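Local structure of oxidoreductase (Azotobacter vinelandii, 7D5M) at residues N134-G139 and A346-D351; M227-S232 and N243-M248; S267-K272 and W284-P289; G277-L282 and F294-Q299. The protein binds NAD and is probably an NAD-dependent dehydrogenase of the Gfo/Idh/MocA family, homologous to inositol dehydrogenase. All blocks are in the same frame, centred on the assembly; numbering follows the deposited sequence.

Interaction 1. Residues N134-G139 and A346-D351; sequences NNRVVG and ATERGD
Where the Rossmann domain meets the long helix 329-349 of the C-terminal domain, the turn leading into edge strand 138-140 packs on the last turn of that helix through Arg136, Thr347 and Glu348. The chain of Arg136 bends twice (chi2 -64°, chi3 77°), which carries its guanidinium back to the helix end. There Arg136 NH1 lies 3.1 Å from Glu348 OE2 in a salt bridge on the syn lone pair, and NH2 adds a weak bond to the same oxygen; the guanidinium and carboxylate planes stand nearly perpendicular. Gly108 O also accepts from Arg136 NH1, and His110 NE2 bonds Glu348 OE2. Thr347 points its methyl at the turn, CG2 resting 3.2 Å from Asn135 O, while its OG1 bonds Ala343 O within the helix and lies 3.5 Å from Val137 CG2. A water accepts from Asn135 ND2 and donates to Thr347 O. A leucine in place of Arg136 would probably leave the Glu348 carboxylate without its cationic mate and the Gly108 carbonyl without this donor. Asn135 and Gly350 each end a helix in a Schellman motif, and the contact is adjoined by strand 110-113, which pairs with 138-140, and by helix 352-357, whose Leu355 touches Thr347.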
loop_
_atom_site.group_PDB
_atom_site.type_symbol
_atom_site.label_atom_id
_atom_site.label_comp_id
_atom_site.label_asym_id
_atom_site.label_seq_id
_atom_site.Cartn_x
_atom_site.Cartn_y
_atom_site.Cartn_z
ATOM N N ASN A 134 -42.205 -9.201 -24.587
ATOM C CA ASN A 134 -42.856 -9.947 -23.478
ATOM C C ASN A 134 -42.853 -9.119 -22.179
ATOM O O ASN A 134 -43.300 -9.635 -21.159
ATOM C CB ASN A 134 -42.198 -11.317 -23.316
ATOM C CG ASN A 134 -42.580 -12.249 -24.448
ATOM O OD1 ASN A 134 -43.677 -12.797 -24.429
ATOM N ND2 ASN A 134 -41.716 -12.387 -25.448
ATOM N N ASN A 135 -42.306 -7.894 -22.214
ATOM C CA ASN A 135 -42.317 -6.919 -21.099
ATOM C C ASN A 135 -41.655 -7.577 -19.885
ATOM O O ASN A 135 -42.214 -7.499 -18.782
ATOM C CB ASN A 135 -43.742 -6.435 -20.805
ATOM C CG ASN A 135 -43.773 -5.236 -19.887
ATOM O OD1 ASN A 135 -42.831 -4.451 -19.857
ATOM N ND2 ASN A 135 -44.857 -5.077 -19.144
ATOM N N ARG A 136 -40.525 -8.252 -20.099
ATOM C CA ARG A 136 -39.785 -8.952 -19.026
ATOM C C ARG A 136 -38.521 -8.152 -18.708
ATOM O O ARG A 136 -37.941 -7.540 -19.618
ATOM C CB ARG A 136 -39.423 -10.388 -19.429
ATOM C CG ARG A 136 -40.600 -11.273 -19.820
ATOM C CD ARG A 136 -41.607 -11.545 -18.713
ATOM N NE ARG A 136 -42.499 -10.419 -18.450
ATOM C CZ ARG A 136 -43.313 -10.313 -17.406
ATOM N NH1 ARG A 136 -43.400 -11.298 -16.528
ATOM N NH2 ARG A 136 -44.049 -9.225 -17.251
ATOM N N VAL A 137 -38.147 -8.155 -17.436
ATOM C CA VAL A 137 -36.826 -7.675 -16.943
ATOM C C VAL A 137 -35.804 -8.771 -17.234
ATOM O O VAL A 137 -36.099 -9.940 -16.952
ATOM C CB VAL A 137 -36.891 -7.360 -15.442
ATOM C CG1 VAL A 137 -35.523 -7.007 -14.890
ATOM C CG2 VAL A 137 -37.899 -6.258 -15.153
ATOM N N VAL A 138 -34.655 -8.405 -17.797
ATOM C CA VAL A 138 -33.470 -9.305 -17.879
ATOM C C VAL A 138 -32.326 -8.609 -17.142
ATOM O O VAL A 138 -31.764 -7.652 -17.691
ATOM C CB VAL A 138 -33.089 -9.663 -19.329
ATOM C CG1 VAL A 138 -31.822 -10.508 -19.377
ATOM C CG2 VAL A 138 -34.222 -10.387 -20.043
ATOM N N GLY A 139 -32.008 -9.062 -15.929
ATOM C CA GLY A 139 -30.782 -8.624 -15.238
ATOM C C GLY A 139 -29.585 -9.366 -15.797
ATOM O O GLY A 139 -29.758 -10.522 -16.226
ATOM N N ALA A 346 -42.180 -4.132 -9.909
ATOM C CA ALA A 346 -42.658 -2.854 -10.496
ATOM C C ALA A 346 -43.283 -3.130 -11.868
ATOM O O ALA A 346 -44.289 -2.459 -12.213
ATOM C CB ALA A 346 -41.553 -1.836 -10.594
ATOM N N THR A 347 -42.716 -4.071 -12.632
ATOM C CA THR A 347 -43.215 -4.417 -13.988
ATOM C C THR A 347 -44.615 -5.022 -13.825
ATOM O O THR A 347 -45.552 -4.563 -14.522
ATOM C CB THR A 347 -42.227 -5.325 -14.739
ATOM O OG1 THR A 347 -41.002 -4.614 -14.930
ATOM C CG2 THR A 347 -42.755 -5.774 -16.085
ATOM N N GLU A 348 -44.762 -5.984 -12.913
ATOM C CA GLU A 348 -46.048 -6.668 -12.611
ATOM C C GLU A 348 -47.094 -5.636 -12.173
ATOM O O GLU A 348 -48.250 -5.766 -12.600
ATOM C CB GLU A 348 -45.877 -7.725 -11.520
ATOM C CG GLU A 348 -44.997 -8.893 -11.928
ATOM C CD GLU A 348 -45.363 -9.510 -13.265
ATOM O OE1 GLU A 348 -46.563 -9.763 -13.476
ATOM O OE2 GLU A 348 -44.450 -9.719 -14.095
ATOM N N ARG A 349 -46.706 -4.642 -11.370
ATOM C CA ARG A 349 -47.645 -3.642 -10.790
ATOM C C ARG A 349 -47.920 -2.496 -11.778
ATOM O O ARG A 349 -48.851 -1.710 -11.511
ATOM C CB ARG A 349 -47.083 -3.106 -9.469
ATOM C CG ARG A 349 -47.082 -4.129 -8.343
ATOM C CD ARG A 349 -46.704 -3.528 -6.993
ATOM N NE ARG A 349 -45.388 -2.885 -6.994
ATOM C CZ ARG A 349 -45.151 -1.585 -7.150
ATOM N NH1 ARG A 349 -46.142 -0.723 -7.330
ATOM N NH2 ARG A 349 -43.910 -1.133 -7.143
ATOM N N GLY A 350 -47.144 -2.372 -12.860
ATOM C CA GLY A 350 -47.223 -1.231 -13.793
ATOM C C GLY A 350 -46.789 0.071 -13.140
ATOM O O GLY A 350 -47.393 1.117 -13.439
ATOM N N ASP A 351 -45.758 0.020 -12.287
ATOM C CA ASP A 351 -45.217 1.188 -11.543
ATOM C C ASP A 351 -44.093 1.810 -12.384
ATOM O O ASP A 351 -42.901 1.607 -12.057
ATOM C CB ASP A 351 -44.823 0.768 -10.123
ATOM C CG ASP A 351 -44.407 1.903 -9.197
ATOM O OD1 ASP A 351 -44.270 3.037 -9.681
ATOM O OD2 ASP A 351 -44.195 1.634 -7.997
HETATM O O HOH W 1 -45.855 -3.421 -16.869
#

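Interaction 2. Residues M227-S232 and N243-M248; sequences MCSRQS and NAYTLM
Gln231 and Asn243 are joined through both backbone and side chain. Asn243 ND2 donates to Gln231 OE1 at 2.9 Å in a nearly straight bond (169°) that keeps the acceptor close to the Asn243 amide plane, and Gln231 N donates to Asn243 O, also at 2.9 Å; the return bond from Asn243 N to Gln231 O is weak. The bend of Gln231 at chi2 (81°) folds its amide back over the neighbouring strand, with the two amide planes about 49° apart. Asn243 OD1 is taken by Ser261 and Trp259. An alanine in place of Gln231 would probably leave Asn243 ND2 with little more than its weak bond to Tyr245 OH and take away the amide oxygen that lies against CE2 of that ring. Paired backbone bonds continue at Ser229 with Tyr245, where Tyr245 N meets Ser229 O at 2.9 Å, and at Met227 with Leu247. Packing follows the alternation of the strands: Met227 CG lies 3.9 Å from Leu247 CB on the side of Tyr245, whose OH bonds His169 of the second subunit, whereas Cys228 SG sits 4.2 Å from Ala244 CB on the side covered by Leu203 of helix 202-217. This is a regular antiparallel beta hairpin within the large C-terminal sheet, one face against helices and the other against a second subunit.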
loop_
_atom_site.group_PDB
_atom_site.type_symbol
_atom_site.label_atom_id
_atom_site.label_comp_id
_atom_site.label_asym_id
_atom_site.label_seq_id
_atom_site.Cartn_x
_atom_site.Cartn_y
_atom_site.Cartn_z
ATOM N N MET A 227 -9.285 -1.395 -31.866
ATOM C CA MET A 227 -8.431 -2.489 -32.360
ATOM C C MET A 227 -8.175 -3.442 -31.199
ATOM O O MET A 227 -8.184 -3.005 -30.018
ATOM C CB MET A 227 -7.113 -1.966 -32.927
ATOM C CG MET A 227 -6.442 -0.964 -32.033
ATOM S SD MET A 227 -4.684 -0.905 -32.382
ATOM C CE MET A 227 -4.246 -2.604 -31.997
ATOM N N CYS A 228 -7.986 -4.709 -31.517
ATOM C CA CYS A 228 -7.709 -5.746 -30.506
ATOM C C CYS A 228 -6.630 -6.690 -31.026
ATOM O O CYS A 228 -6.777 -7.256 -32.128
ATOM C CB CYS A 228 -8.969 -6.501 -30.118
ATOM S SG CYS A 228 -8.653 -7.820 -28.920
ATOM N N SER A 229 -5.578 -6.836 -30.235
ATOM C CA SER A 229 -4.510 -7.832 -30.427
ATOM C C SER A 229 -4.645 -8.877 -29.315
ATOM O O SER A 229 -4.634 -8.487 -28.135
ATOM C CB SER A 229 -3.177 -7.145 -30.441
ATOM O OG SER A 229 -2.156 -8.059 -30.124
ATOM N N ARG A 230 -4.835 -10.146 -29.673
ATOM C CA ARG A 230 -5.080 -11.224 -28.690
ATOM C C ARG A 230 -4.107 -12.378 -28.919
ATOM O O ARG A 230 -3.686 -12.614 -30.075
ATOM C CB ARG A 230 -6.547 -11.660 -28.718
ATOM C CG ARG A 230 -6.922 -12.604 -29.852
ATOM C CD ARG A 230 -8.411 -12.919 -29.834
ATOM N NE ARG A 230 -8.856 -13.670 -31.004
ATOM C CZ ARG A 230 -9.890 -14.514 -31.044
ATOM N NH1 ARG A 230 -10.596 -14.791 -29.955
ATOM N NH2 ARG A 230 -10.206 -15.102 -32.190
ATOM N N GLN A 231 -3.777 -13.066 -27.829
ATOM C CA GLN A 231 -2.782 -14.160 -27.815
ATOM C C GLN A 231 -3.355 -15.367 -27.078
ATOM O O GLN A 231 -4.167 -15.195 -26.142
ATOM C CB GLN A 231 -1.479 -13.699 -27.158
ATOM C CG GLN A 231 -0.904 -12.423 -27.755
ATOM C CD GLN A 231 -1.569 -11.172 -27.238
ATOM O OE1 GLN A 231 -1.869 -11.059 -26.051
ATOM N NE2 GLN A 231 -1.772 -10.207 -28.124
ATOM N N SER A 232 -2.924 -16.555 -27.493
ATOM C CA SER A 232 -3.086 -17.823 -26.752
ATOM C C SER A 232 -1.693 -18.236 -26.274
ATOM O O SER A 232 -0.951 -18.878 -27.050
ATOM C CB SER A 232 -3.754 -18.882 -27.604
ATOM O OG SER A 232 -4.907 -18.364 -28.257
ATOM N N ASN A 243 -5.038 -13.767 -23.261
ATOM C CA ASN A 243 -4.506 -12.399 -23.067
ATOM C C ASN A 243 -4.987 -11.537 -24.224
ATOM O O ASN A 243 -5.018 -12.048 -25.358
ATOM C CB ASN A 243 -2.983 -12.421 -22.987
ATOM C CG ASN A 243 -2.438 -11.124 -22.438
ATOM O OD1 ASN A 243 -2.595 -10.849 -21.251
ATOM N ND2 ASN A 243 -1.822 -10.320 -23.294
ATOM N N ALA A 244 -5.349 -10.285 -23.971
ATOM C CA ALA A 244 -5.746 -9.375 -25.058
ATOM C C ALA A 244 -5.548 -7.915 -24.659
ATOM O O ALA A 244 -5.676 -7.564 -23.458
ATOM C CB ALA A 244 -7.167 -9.659 -25.459
ATOM N N TYR A 245 -5.225 -7.109 -25.662
ATOM C CA TYR A 245 -5.150 -5.637 -25.584
ATOM C C TYR A 245 -6.213 -5.065 -26.504
ATOM O O TYR A 245 -6.150 -5.314 -27.725
ATOM C CB TYR A 245 -3.770 -5.134 -26.005
ATOM C CG TYR A 245 -2.666 -5.824 -25.260
ATOM C CD1 TYR A 245 -2.268 -5.372 -24.013
ATOM C CD2 TYR A 245 -2.045 -6.948 -25.784
ATOM C CE1 TYR A 245 -1.268 -6.016 -23.308
ATOM C CE2 TYR A 245 -1.054 -7.608 -25.087
ATOM C CZ TYR A 245 -0.655 -7.133 -23.850
ATOM O OH TYR A 245 0.316 -7.789 -23.153
ATOM N N THR A 246 -7.132 -4.289 -25.943
ATOM C CA THR A 246 -8.139 -3.553 -26.732
ATOM C C THR A 246 -7.889 -2.060 -26.578
ATOM O O THR A 246 -7.975 -1.544 -25.453
ATOM C CB THR A 246 -9.569 -3.919 -26.343
ATOM O OG1 THR A 246 -9.664 -5.338 -26.408
ATOM C CG2 THR A 246 -10.574 -3.249 -27.258
ATOM N N LEU A 247 -7.584 -1.394 -27.683
ATOM C CA LEU A 247 -7.437 0.071 -27.717
ATOM C C LEU A 247 -8.653 0.657 -28.440
ATOM O O LEU A 247 -9.049 0.132 -29.521
ATOM C CB LEU A 247 -6.119 0.430 -28.402
ATOM C CG LEU A 247 -5.756 1.911 -28.365
ATOM C CD1 LEU A 247 -5.528 2.391 -26.939
ATOM C CD2 LEU A 247 -4.517 2.169 -29.206
ATOM N N MET A 248 -9.256 1.674 -27.843
ATOM C CA MET A 248 -10.515 2.268 -28.348
ATOM C C MET A 248 -10.375 3.784 -28.463
ATOM O O MET A 248 -9.735 4.412 -27.595
ATOM C CB MET A 248 -11.660 1.928 -27.394
ATOM C CG MET A 248 -11.688 0.467 -27.033
ATOM S SD MET A 248 -13.191 0.017 -26.169
ATOM C CE MET A 248 -12.956 0.824 -24.594
#

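Interaction 3. Residues S267-K272 and W284-P289; sequences SMHGQK and WWDEHP
At the open end of the hairpin formed by strands 271-277 and 280-285, about 7 Å from the bound NAD at the side chain of His269, two acidic residues of a type I turn receive the polar groups of the facing segment. Asp286 sets CG between its backbone N and carbonyl carbon (chi1 70°), which brings the carboxylate over Gln271. Asp286 OD2 accepts from His269 ND1 at 2.6 Å, a short bond in the imidazole plane and on the syn side of the carboxylate, whose plane is only 20° from that of the ring. Asp286 OD2 also takes Gln271 NE2 at 3.2 Å from above the carboxylate plane, and OD1 receives Gln271 N. The backbone answers in the other direction, Asp286 N bonding Gln271 O at 2.9 Å. Glu287, extended beyond CG, reaches Gly270 N with OE2 (2.9 Å), while Trp285 NE1 comes to that oxygen from the opposite face of the carboxylate at 3.0 Å. Lys272 lies alongside Trp285, its CE 3.5 Å from the centroid of the five-membered ring and almost on the normal; NZ follows over the same face in a cation-pi contact, and CB of Glu287 and CD2 of His288 lie on the other face, toward its rim. Tyr144 touches His269, Gln271 and Asp286, and His325 of the third subunit meets the His269 ring edge-to-face. Two bonds to Asp286 OD2 and two to Glu287 OE2 thus satisfy acceptors on buried side chains, and they help fix the rotation of both rings, that of His269 lying close to the bound NAD and against the third subunit.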
loop_
_atom_site.group_PDB
_atom_site.type_symbol
_atom_site.label_atom_id
_atom_site.label_comp_id
_atom_site.label_asym_id
_atom_site.label_seq_id
_atom_site.Cartn_x
_atom_site.Cartn_y
_atom_site.Cartn_z
ATOM N N SER A 267 -1.011 -12.475 -10.118
ATOM C CA SER A 267 -2.167 -11.571 -9.887
ATOM C C SER A 267 -3.343 -12.384 -9.336
ATOM O O SER A 267 -3.754 -13.364 -9.970
ATOM C CB SER A 267 -2.569 -10.817 -11.123
ATOM O OG SER A 267 -3.736 -10.038 -10.850
ATOM N N MET A 268 -3.896 -11.936 -8.217
ATOM C CA MET A 268 -5.046 -12.576 -7.532
ATOM C C MET A 268 -6.356 -12.237 -8.253
ATOM O O MET A 268 -7.300 -13.033 -8.173
ATOM C CB MET A 268 -5.097 -12.106 -6.075
ATOM C CG MET A 268 -3.978 -12.685 -5.224
ATOM S SD MET A 268 -4.021 -14.499 -5.178
ATOM C CE MET A 268 -5.671 -14.772 -4.549
ATOM N N HIS A 269 -6.439 -11.094 -8.933
ATOM C CA HIS A 269 -7.670 -10.689 -9.660
ATOM C C HIS A 269 -7.339 -9.550 -10.613
ATOM O O HIS A 269 -7.507 -9.723 -11.823
ATOM C CB HIS A 269 -8.790 -10.319 -8.679
ATOM C CG HIS A 269 -10.052 -11.078 -8.902
ATOM N ND1 HIS A 269 -11.279 -10.453 -9.027
ATOM C CD2 HIS A 269 -10.289 -12.405 -8.997
ATOM C CE1 HIS A 269 -12.214 -11.364 -9.195
ATOM N NE2 HIS A 269 -11.630 -12.576 -9.192
ATOM N N GLY A 270 -6.872 -8.433 -10.063
ATOM C CA GLY A 270 -6.314 -7.323 -10.852
ATOM C C GLY A 270 -7.368 -6.700 -11.737
ATOM O O GLY A 270 -7.058 -6.403 -12.889
ATOM N N GLN A 271 -8.595 -6.529 -11.239
ATOM C CA GLN A 271 -9.612 -5.744 -11.980
ATOM C C GLN A 271 -9.515 -4.290 -11.511
ATOM O O GLN A 271 -9.801 -4.017 -10.349
ATOM C CB GLN A 271 -11.031 -6.275 -11.792
ATOM C CG GLN A 271 -12.014 -5.524 -12.669
ATOM C CD GLN A 271 -13.470 -5.856 -12.445
ATOM O OE1 GLN A 271 -14.329 -5.333 -13.147
ATOM N NE2 GLN A 271 -13.757 -6.716 -11.473
ATOM N N LYS A 272 -9.110 -3.396 -12.395
ATOM C CA LYS A 272 -8.928 -1.971 -12.052
ATOM C C LYS A 272 -9.532 -1.120 -13.162
ATOM O O LYS A 272 -9.500 -1.526 -14.339
ATOM C CB LYS A 272 -7.446 -1.657 -11.828
ATOM C CG LYS A 272 -6.742 -2.547 -10.804
ATOM C CD LYS A 272 -5.224 -2.374 -10.698
ATOM C CE LYS A 272 -4.707 -2.842 -9.354
ATOM N NZ LYS A 272 -3.234 -3.025 -9.322
ATOM N N TRP A 284 -10.295 2.625 -9.187
ATOM C CA TRP A 284 -10.971 1.611 -8.344
ATOM C C TRP A 284 -10.388 0.245 -8.676
ATOM O O TRP A 284 -10.131 -0.014 -9.852
ATOM C CB TRP A 284 -12.480 1.662 -8.580
ATOM C CG TRP A 284 -13.279 0.752 -7.699
ATOM C CD1 TRP A 284 -13.716 1.013 -6.435
ATOM C CD2 TRP A 284 -13.769 -0.561 -8.031
ATOM N NE1 TRP A 284 -14.424 -0.052 -5.951
ATOM C CE2 TRP A 284 -14.491 -1.024 -6.908
ATOM C CE3 TRP A 284 -13.649 -1.408 -9.143
ATOM C CZ2 TRP A 284 -15.092 -2.282 -6.870
ATOM C CZ3 TRP A 284 -14.261 -2.643 -9.111
ATOM C CH2 TRP A 284 -14.982 -3.072 -7.995
ATOM N N TRP A 285 -10.221 -0.584 -7.652
ATOM C CA TRP A 285 -9.586 -1.919 -7.714
ATOM C C TRP A 285 -10.509 -2.903 -6.990
ATOM O O TRP A 285 -10.828 -2.656 -5.814
ATOM C CB TRP A 285 -8.203 -1.814 -7.071
ATOM C CG TRP A 285 -7.447 -3.094 -6.953
ATOM C CD1 TRP A 285 -7.634 -4.251 -7.650
ATOM C CD2 TRP A 285 -6.317 -3.318 -6.099
ATOM N NE1 TRP A 285 -6.702 -5.182 -7.280
ATOM C CE2 TRP A 285 -5.881 -4.644 -6.329
ATOM C CE3 TRP A 285 -5.632 -2.528 -5.175
ATOM C CZ2 TRP A 285 -4.799 -5.198 -5.645
ATOM C CZ3 TRP A 285 -4.567 -3.079 -4.497
ATOM C CH2 TRP A 285 -4.157 -4.392 -4.731
ATOM N N ASP A 286 -10.961 -3.953 -7.674
ATOM C CA ASP A 286 -12.046 -4.832 -7.163
ATOM C C ASP A 286 -11.614 -5.538 -5.871
ATOM O O ASP A 286 -12.506 -5.884 -5.069
ATOM C CB ASP A 286 -12.517 -5.820 -8.237
ATOM C CG ASP A 286 -11.548 -6.935 -8.616
ATOM O OD1 ASP A 286 -10.324 -6.760 -8.449
ATOM O OD2 ASP A 286 -12.039 -7.975 -9.109
ATOM N N GLU A 287 -10.314 -5.747 -5.650
ATOM C CA GLU A 287 -9.838 -6.528 -4.478
ATOM C C GLU A 287 -9.941 -5.670 -3.211
ATOM O O GLU A 287 -9.883 -6.224 -2.114
ATOM C CB GLU A 287 -8.415 -7.034 -4.705
ATOM C CG GLU A 287 -8.320 -8.047 -5.830
ATOM C CD GLU A 287 -6.891 -8.449 -6.134
ATOM O OE1 GLU A 287 -6.225 -9.013 -5.230
ATOM O OE2 GLU A 287 -6.431 -8.131 -7.240
ATOM N N HIS A 288 -10.034 -4.354 -3.374
ATOM C CA HIS A 288 -10.206 -3.380 -2.272
ATOM C C HIS A 288 -11.366 -2.472 -2.643
ATOM O O HIS A 288 -11.176 -1.296 -2.897
ATOM C CB HIS A 288 -8.874 -2.686 -2.020
ATOM C CG HIS A 288 -7.832 -3.674 -1.617
ATOM N ND1 HIS A 288 -7.827 -4.251 -0.373
ATOM C CD2 HIS A 288 -6.838 -4.259 -2.313
ATOM C CE1 HIS A 288 -6.831 -5.110 -0.294
ATOM N NE2 HIS A 288 -6.199 -5.131 -1.472
ATOM N N PRO A 289 -12.600 -3.010 -2.676
ATOM C CA PRO A 289 -13.719 -2.332 -3.326
ATOM C C PRO A 289 -14.293 -1.172 -2.506
ATOM O O PRO A 289 -15.050 -0.403 -3.058
ATOM C CB PRO A 289 -14.751 -3.460 -3.449
ATOM C CG PRO A 289 -14.506 -4.290 -2.222
ATOM C CD PRO A 289 -12.996 -4.296 -2.073
#

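Interaction 4. Residues G277-L282 and F294-Q299; sequences GSRASL and FEIQGQ
Backbone hydrogen bonds hold Ser281 and Glu295 together in both directions: Glu295 N reaches Ser281 O at 2.8 Å, nearly straight at 163°, and Ser281 N returns to Glu295 O at 3.0 Å from above the carbonyl plane. A further bond runs from Gln297 N to Arg279 O, and a water donates to both Arg279 O and Gln297 O, bridging the strands where they run into turns. Apolar contacts gather on the side of Ala280, whose CB lies 3.8 Å from Phe294 CE1 and 3.9 Å from Ile296 CG1. Arg279 runs out extended beside Ile296, pointing the same way, so that CG1 of the isoleucine lies over one face of the guanidinium and CD1 is 3.7 Å from Arg279 NH2. Phe294, with CG trans to its backbone N (chi1 177°), brings CZ to 4.1 Å from Arg279 NH1, which approaches the ring at its edge and bonds Glu161 O. Polar ends on the other face turn elsewhere: Glu295 forms a salt bridge with Arg274, and Ser281 OG bonds Ala265 O of the second subunit. A type II turn starting at Ile296 leads on to strand 301-305, and the succession of neighbouring antiparallel strands 271-277, 280-285, 291-296 and 301-305 makes this part of a beta meander at one edge of the C-terminal sheet.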
loop_
_atom_site.group_PDB
_atom_site.type_symbol
_atom_site.label_atom_id
_atom_site.label_comp_id
_atom_site.label_asym_id
_atom_site.label_seq_id
_atom_site.Cartn_x
_atom_site.Cartn_y
_atom_site.Cartn_z
ATOM N N GLY A 277 -9.155 12.539 -16.294
ATOM C CA GLY A 277 -9.686 13.805 -16.822
ATOM C C GLY A 277 -8.610 14.872 -16.880
ATOM O O GLY A 277 -7.482 14.651 -16.371
ATOM N N SER A 278 -8.950 16.022 -17.458
ATOM C CA SER A 278 -8.050 17.192 -17.554
ATOM C C SER A 278 -7.690 17.715 -16.153
ATOM O O SER A 278 -6.603 18.300 -16.009
ATOM C CB SER A 278 -8.673 18.263 -18.415
ATOM O OG SER A 278 -9.905 18.698 -17.854
ATOM N N ARG A 279 -8.557 17.537 -15.152
ATOM C CA ARG A 279 -8.370 18.097 -13.786
ATOM C C ARG A 279 -7.859 17.025 -12.819
ATOM O O ARG A 279 -7.113 17.370 -11.896
ATOM C CB ARG A 279 -9.689 18.686 -13.268
ATOM C CG ARG A 279 -9.665 19.128 -11.810
ATOM C CD ARG A 279 -10.944 19.843 -11.411
ATOM N NE ARG A 279 -10.871 20.354 -10.047
ATOM C CZ ARG A 279 -11.371 19.777 -8.953
ATOM N NH1 ARG A 279 -12.031 18.629 -9.005
ATOM N NH2 ARG A 279 -11.210 20.375 -7.787
ATOM N N ALA A 280 -8.336 15.792 -12.944
ATOM C CA ALA A 280 -8.186 14.776 -11.885
ATOM C C ALA A 280 -8.429 13.391 -12.470
ATOM O O ALA A 280 -9.056 13.294 -13.533
ATOM C CB ALA A 280 -9.146 15.072 -10.750
ATOM N N SER A 281 -7.962 12.365 -11.764
ATOM C CA SER A 281 -8.245 10.943 -12.063
ATOM C C SER A 281 -8.972 10.302 -10.882
ATOM O O SER A 281 -8.836 10.771 -9.749
ATOM C CB SER A 281 -6.989 10.185 -12.385
ATOM O OG SER A 281 -6.341 10.726 -13.526
ATOM N N LEU A 282 -9.751 9.263 -11.153
ATOM C CA LEU A 282 -10.189 8.344 -10.085
ATOM C C LEU A 282 -9.770 6.934 -10.484
ATOM O O LEU A 282 -9.609 6.653 -11.684
ATOM C CB LEU A 282 -11.687 8.483 -9.797
ATOM C CG LEU A 282 -12.656 8.317 -10.951
ATOM C CD1 LEU A 282 -12.880 6.853 -11.287
ATOM C CD2 LEU A 282 -13.982 8.980 -10.603
ATOM N N PHE A 294 -8.876 9.288 -5.585
ATOM C CA PHE A 294 -9.311 10.552 -6.232
ATOM C C PHE A 294 -8.125 11.501 -6.220
ATOM O O PHE A 294 -7.690 11.924 -5.146
ATOM C CB PHE A 294 -10.548 11.146 -5.560
ATOM C CG PHE A 294 -10.984 12.474 -6.131
ATOM C CD1 PHE A 294 -11.076 12.668 -7.500
ATOM C CD2 PHE A 294 -11.336 13.520 -5.293
ATOM C CE1 PHE A 294 -11.486 13.890 -8.015
ATOM C CE2 PHE A 294 -11.760 14.731 -5.813
ATOM C CZ PHE A 294 -11.825 14.916 -7.170
ATOM N N GLU A 295 -7.597 11.787 -7.400
ATOM C CA GLU A 295 -6.248 12.382 -7.541
ATOM C C GLU A 295 -6.350 13.637 -8.406
ATOM O O GLU A 295 -6.256 13.534 -9.642
ATOM C CB GLU A 295 -5.293 11.326 -8.085
ATOM C CG GLU A 295 -5.357 10.034 -7.288
ATOM C CD GLU A 295 -4.327 8.984 -7.666
ATOM O OE1 GLU A 295 -3.866 8.977 -8.834
ATOM O OE2 GLU A 295 -3.964 8.183 -6.769
ATOM N N ILE A 296 -6.528 14.780 -7.751
ATOM C CA ILE A 296 -6.593 16.098 -8.443
ATOM C C ILE A 296 -5.155 16.502 -8.771
ATOM O O ILE A 296 -4.311 16.502 -7.837
ATOM C CB ILE A 296 -7.305 17.153 -7.579
ATOM C CG1 ILE A 296 -8.743 16.757 -7.228
ATOM C CG2 ILE A 296 -7.233 18.512 -8.259
ATOM C CD1 ILE A 296 -9.361 17.603 -6.140
ATOM N N GLN A 297 -4.872 16.830 -10.032
ATOM C CA GLN A 297 -3.504 17.248 -10.414
ATOM C C GLN A 297 -3.106 18.468 -9.578
ATOM O O GLN A 297 -3.877 19.453 -9.535
ATOM C CB GLN A 297 -3.364 17.542 -11.909
ATOM C CG GLN A 297 -1.943 17.981 -12.271
ATOM C CD GLN A 297 -0.893 16.960 -11.896
ATOM O OE1 GLN A 297 -1.124 15.750 -11.981
ATOM N NE2 GLN A 297 0.284 17.435 -11.500
ATOM N N GLY A 298 -1.939 18.396 -8.937
ATOM C CA GLY A 298 -1.317 19.514 -8.204
ATOM C C GLY A 298 -1.790 19.593 -6.767
ATOM O O GLY A 298 -1.363 20.520 -6.063
ATOM N N GLN A 299 -2.627 18.645 -6.331
ATOM C CA GLN A 299 -3.142 18.548 -4.941
ATOM C C GLN A 299 -2.716 17.211 -4.349
ATOM O O GLN A 299 -2.355 16.308 -5.087
ATOM C CB GLN A 299 -4.670 18.609 -4.906
ATOM C CG GLN A 299 -5.248 19.922 -5.406
ATOM C CD GLN A 299 -4.750 21.092 -4.599
ATOM O OE1 GLN A 299 -4.214 22.059 -5.141
ATOM N NE2 GLN A 299 -4.891 20.998 -3.290
HETATM O O HOH W 2 -5.969 19.909 -11.364
#

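Overall arrangement
Interactions 2, 3 and 4 all belong to the large mixed sheet of the C-terminal domain, whereas interaction 1 ties the end of helix 329-349 to the Rossmann domain, across the chain's centre from interactions 2 and 3 and about 34 Å from interaction 3 between centres. Interactions 3 and 4 share strand 280-285: one lies toward the cofactor, the other at the far end, with centres about 21 Å apart. Interaction 2 is on another hairpin of that sheet, its centre about 20 Å from that of interaction 3. Interaction 3 comes within about 7 Å of NAD, measured from the side chain of His269. Interactions 2 and 4 touch the second subunit, and interaction 3 the third.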